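Local coordinates for protein neuraminidase (Influenza A virus, PDB 4K3Y) that is a neuraminidase-like surface protein of a bat influenza A virus, built like viral sialidases but probably without their typical activity, at residues Lys51-Gly63 / Ser74-Pro88. Residues are numbered along the deposited sequence; the frame is centred on the assembly and turned at random.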
# COMPACT_ATOMS: atom_id res chain seq x y z
N LYS C 51 -3.81 11.80 12.20
CA LYS C 51 -4.34 11.37 10.90
C LYS C 51 -5.23 10.12 10.97
O LYS C 51 -6.14 9.97 10.16
CB LYS C 51 -3.19 11.12 9.91
CG LYS C 51 -2.18 12.27 9.82
CD LYS C 51 -2.83 13.58 9.38
CE LYS C 51 -1.83 14.74 9.34
NZ LYS C 51 -2.50 16.08 9.43
N GLU C 52 -4.98 9.23 11.93
CA GLU C 52 -5.72 7.96 12.01
C GLU C 52 -5.67 7.30 13.39
O GLU C 52 -4.93 7.73 14.28
CB GLU C 52 -5.20 6.97 10.95
CG GLU C 52 -3.70 6.76 11.05
CD GLU C 52 -3.15 5.79 10.03
OE1 GLU C 52 -3.82 5.55 9.00
OE2 GLU C 52 -2.03 5.26 10.27
N CYS C 53 -6.46 6.24 13.56
CA CYS C 53 -6.35 5.39 14.74
C CYS C 53 -5.62 4.11 14.34
O CYS C 53 -5.92 3.52 13.29
CB CYS C 53 -7.74 5.06 15.29
SG CYS C 53 -8.46 6.45 16.17
N ARG C 54 -4.64 3.69 15.14
CA ARG C 54 -3.97 2.42 14.85
C ARG C 54 -4.20 1.38 15.94
O ARG C 54 -4.32 1.69 17.13
CB ARG C 54 -2.46 2.58 14.59
CG ARG C 54 -2.13 3.38 13.34
CD ARG C 54 -0.64 3.36 13.00
NE ARG C 54 -0.16 2.09 12.43
CZ ARG C 54 -0.49 1.61 11.23
NH1 ARG C 54 -1.33 2.28 10.44
NH2 ARG C 54 0.00 0.44 10.80
N ARG C 55 -4.28 0.13 15.48
CA ARG C 55 -4.43 -1.04 16.32
C ARG C 55 -3.04 -1.64 16.54
O ARG C 55 -2.49 -2.30 15.64
CB ARG C 55 -5.30 -2.09 15.61
CG ARG C 55 -6.03 -3.01 16.55
CD ARG C 55 -5.75 -4.47 16.29
NE ARG C 55 -6.82 -5.11 15.52
CZ ARG C 55 -7.13 -6.41 15.54
NH1 ARG C 55 -6.46 -7.25 16.31
NH2 ARG C 55 -8.12 -6.86 14.79
N PHE C 56 -2.48 -1.42 17.72
CA PHE C 56 -1.22 -2.04 18.07
C PHE C 56 -1.44 -3.39 18.72
O PHE C 56 -2.45 -3.62 19.40
CB PHE C 56 -0.45 -1.12 18.98
CG PHE C 56 0.06 0.09 18.29
CD1 PHE C 56 -0.78 1.17 18.03
CD2 PHE C 56 1.37 0.13 17.84
CE1 PHE C 56 -0.32 2.27 17.36
CE2 PHE C 56 1.84 1.22 17.17
CZ PHE C 56 1.00 2.30 16.93
N PHE C 57 -0.48 -4.29 18.50
CA PHE C 57 -0.55 -5.62 19.09
C PHE C 57 0.78 -6.37 19.02
O PHE C 57 1.74 -5.93 18.35
CB PHE C 57 -1.63 -6.46 18.41
CG PHE C 57 -1.40 -6.68 16.95
CD1 PHE C 57 -0.63 -7.75 16.50
CD2 PHE C 57 -1.96 -5.82 16.01
CE1 PHE C 57 -0.42 -7.97 15.15
CE2 PHE C 57 -1.74 -6.03 14.65
CZ PHE C 57 -0.98 -7.10 14.22
N VAL C 58 0.82 -7.50 19.72
CA VAL C 58 1.95 -8.42 19.66
C VAL C 58 1.49 -9.68 18.94
O VAL C 58 0.36 -10.12 19.14
CB VAL C 58 2.49 -8.73 21.07
CG1 VAL C 58 3.62 -9.75 21.01
CG2 VAL C 58 2.97 -7.42 21.75
N SER C 59 2.32 -10.23 18.07
CA SER C 59 1.89 -11.34 17.21
C SER C 59 2.11 -12.70 17.86
O SER C 59 2.90 -12.83 18.80
CB SER C 59 2.68 -11.34 15.93
OG SER C 59 4.03 -11.60 16.25
N MET C 60 1.41 -13.71 17.34
CA MET C 60 1.59 -15.11 17.73
C MET C 60 1.75 -15.97 16.47
O MET C 60 2.00 -17.18 16.57
CB MET C 60 0.41 -15.61 18.56
CG MET C 60 0.06 -14.79 19.79
SD MET C 60 -1.58 -15.19 20.45
CE MET C 60 -1.47 -16.96 20.68
N GLY C 61 1.59 -15.36 15.30
CA GLY C 61 1.85 -16.03 14.04
C GLY C 61 0.64 -16.44 13.21
O GLY C 61 -0.35 -15.71 13.13
N TYR C 62 0.72 -17.61 12.60
CA TYR C 62 -0.30 -18.07 11.66
C TYR C 62 -0.56 -19.56 11.79
O TYR C 62 0.23 -20.29 12.38
CB TYR C 62 0.17 -17.79 10.23
CG TYR C 62 0.47 -16.34 9.92
CD1 TYR C 62 -0.54 -15.49 9.48
CD2 TYR C 62 1.76 -15.83 10.03
CE1 TYR C 62 -0.28 -14.17 9.18
CE2 TYR C 62 2.03 -14.50 9.73
CZ TYR C 62 1.01 -13.68 9.30
OH TYR C 62 1.25 -12.35 8.99
N GLY C 63 -1.68 -20.02 11.22
CA GLY C 63 -1.92 -21.45 11.06
C GLY C 63 -1.10 -22.04 9.92
O GLY C 63 -0.75 -23.23 9.91
N SER C 74 3.80 -20.19 13.33
CA SER C 74 4.66 -19.46 12.36
C SER C 74 5.45 -18.27 12.94
O SER C 74 6.49 -18.46 13.58
CB SER C 74 3.85 -19.00 11.14
OG SER C 74 3.57 -20.08 10.26
N GLU C 75 4.96 -17.06 12.69
CA GLU C 75 5.72 -15.81 12.93
C GLU C 75 5.30 -15.02 14.19
O GLU C 75 4.36 -14.22 14.14
CB GLU C 75 5.56 -14.91 11.69
CG GLU C 75 6.54 -13.77 11.54
CD GLU C 75 6.55 -13.23 10.12
OE1 GLU C 75 6.98 -13.95 9.20
OE2 GLU C 75 6.14 -12.06 9.92
N GLN C 76 6.03 -15.20 15.31
CA GLN C 76 5.66 -14.61 16.61
C GLN C 76 6.54 -13.44 17.10
O GLN C 76 7.21 -12.78 16.31
CB GLN C 76 5.69 -15.68 17.72
CG GLN C 76 5.08 -17.02 17.35
CD GLN C 76 6.06 -17.93 16.64
OE1 GLN C 76 7.19 -17.54 16.34
NE2 GLN C 76 5.63 -19.16 16.37
N MET C 77 6.47 -13.19 18.41
CA MET C 77 7.46 -12.42 19.18
C MET C 77 7.70 -10.92 18.88
O MET C 77 8.59 -10.30 19.46
CB MET C 77 8.81 -13.19 19.19
CG MET C 77 9.77 -12.81 18.07
SD MET C 77 10.77 -14.18 17.47
CE MET C 77 10.28 -14.19 15.74
N ASN C 78 6.91 -10.33 17.98
CA ASN C 78 7.15 -8.94 17.59
C ASN C 78 5.96 -8.01 17.80
O ASN C 78 4.83 -8.47 18.01
CB ASN C 78 7.62 -8.85 16.13
CG ASN C 78 9.01 -9.39 15.94
OD1 ASN C 78 9.95 -8.96 16.62
ND2 ASN C 78 9.16 -10.36 15.05
N VAL C 79 6.21 -6.70 17.75
CA VAL C 79 5.14 -5.70 17.83
C VAL C 79 4.73 -5.18 16.46
O VAL C 79 5.58 -4.85 15.62
CB VAL C 79 5.51 -4.50 18.74
CG1 VAL C 79 4.28 -3.63 18.96
CG2 VAL C 79 6.08 -4.98 20.08
N TYR C 80 3.43 -5.13 16.23
CA TYR C 80 2.90 -4.67 14.94
C TYR C 80 1.81 -3.66 15.17
O TYR C 80 1.32 -3.50 16.29
CB TYR C 80 2.34 -5.85 14.14
CG TYR C 80 3.38 -6.85 13.71
CD1 TYR C 80 3.77 -7.89 14.56
CD2 TYR C 80 3.99 -6.75 12.46
CE1 TYR C 80 4.73 -8.81 14.17
CE2 TYR C 80 4.96 -7.67 12.07
CZ TYR C 80 5.32 -8.69 12.92
OH TYR C 80 6.28 -9.60 12.52
N SER C 81 1.43 -2.97 14.10
CA SER C 81 0.24 -2.13 14.11
C SER C 81 -0.43 -2.28 12.76
O SER C 81 0.22 -2.68 11.79
CB SER C 81 0.59 -0.66 14.39
OG SER C 81 1.33 -0.09 13.32
N VAL C 82 -1.74 -2.01 12.72
CA VAL C 82 -2.46 -1.79 11.47
C VAL C 82 -3.32 -0.56 11.64
O VAL C 82 -3.52 -0.08 12.76
CB VAL C 82 -3.37 -2.98 11.07
CG1 VAL C 82 -2.53 -4.24 10.81
CG2 VAL C 82 -4.42 -3.22 12.14
N LYS C 83 -3.83 -0.02 10.55
CA LYS C 83 -4.77 1.07 10.67
C LYS C 83 -6.03 0.44 11.22
O LYS C 83 -6.48 -0.59 10.69
CB LYS C 83 -5.04 1.69 9.31
CG LYS C 83 -5.86 2.95 9.32
CD LYS C 83 -6.42 3.16 7.94
CE LYS C 83 -6.93 4.57 7.72
NZ LYS C 83 -7.39 4.71 6.30
N LEU C 84 -6.58 1.00 12.30
CA LEU C 84 -7.84 0.48 12.85
C LEU C 84 -8.93 0.47 11.78
O LEU C 84 -9.26 1.52 11.21
CB LEU C 84 -8.31 1.30 14.05
CG LEU C 84 -9.67 0.85 14.61
CD1 LEU C 84 -9.57 -0.50 15.33
CD2 LEU C 84 -10.23 1.92 15.55
N GLY C 85 -9.48 -0.71 11.51
CA GLY C 85 -10.50 -0.88 10.48
C GLY C 85 -10.02 -1.91 9.48
O GLY C 85 -10.82 -2.54 8.78
N ASP C 86 -8.70 -2.06 9.43
CA ASP C 86 -8.02 -2.98 8.53
C ASP C 86 -7.75 -4.28 9.27
O ASP C 86 -7.46 -4.26 10.47
CB ASP C 86 -6.69 -2.38 8.05
CG ASP C 86 -6.87 -1.32 6.96
OD1 ASP C 86 -8.02 -0.87 6.71
OD2 ASP C 86 -5.85 -0.93 6.36
N PRO C 87 -7.85 -5.41 8.57
CA PRO C 87 -7.51 -6.71 9.14
C PRO C 87 -5.99 -6.84 9.27
O PRO C 87 -5.26 -6.21 8.50
CB PRO C 87 -8.01 -7.69 8.08
CG PRO C 87 -7.80 -6.94 6.79
CD PRO C 87 -8.15 -5.50 7.12
N PRO C 88 -5.52 -7.62 10.25
CA PRO C 88 -4.08 -7.89 10.33
C PRO C 88 -3.67 -9.03 9.40
O PRO C 88 -3.21 -10.08 9.86
CB PRO C 88 -3.87 -8.28 11.79
CG PRO C 88 -5.19 -8.84 12.22
CD PRO C 88 -6.24 -8.06 11.46
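Ser81 OG is gripped side-on by Arg54, whose NE lies 2.8 Å and NH2 2.9 Å from this oxygen. The hydroxyl sits in the guanidinium plane. A bend at chi3 (74°) swings the arginine across to the partner strand, where one guanidinium face covers the Val82-Lys83 peptide. Arg54 NH1 also forms a salt bridge with Glu52 OE2, which it meets from above the carboxylate plane. Glu52 would probably offset part of the buried positive charge. Ser81 OG also bonds Glu96 of strand 94-98, so the hydroxyl bridges the arginine and that glutamate.

Ser81 CB lies over one face of the Phe56 ring, a CH-pi contact 3.7 Å from the centroid. On the other side of the sheet, Tyr80 CB covers a face of the Phe57 ring. Phe57 CG stands between its backbone N and carbonyl carbon (chi1 61°), which brings CZ within 3.5 Å of Tyr80 CB. Hydrogen-bonded pairs Arg55-Val82 and Phe57-Tyr80 zip the antiparallel backbones together.

Strands 53-61 and 78-83 are the two inner strands of a four-stranded antiparallel propeller blade. Strand 40-48 flanks the first, and strand 94-98 the second. Phe56 also meets Trp111 of the next blade.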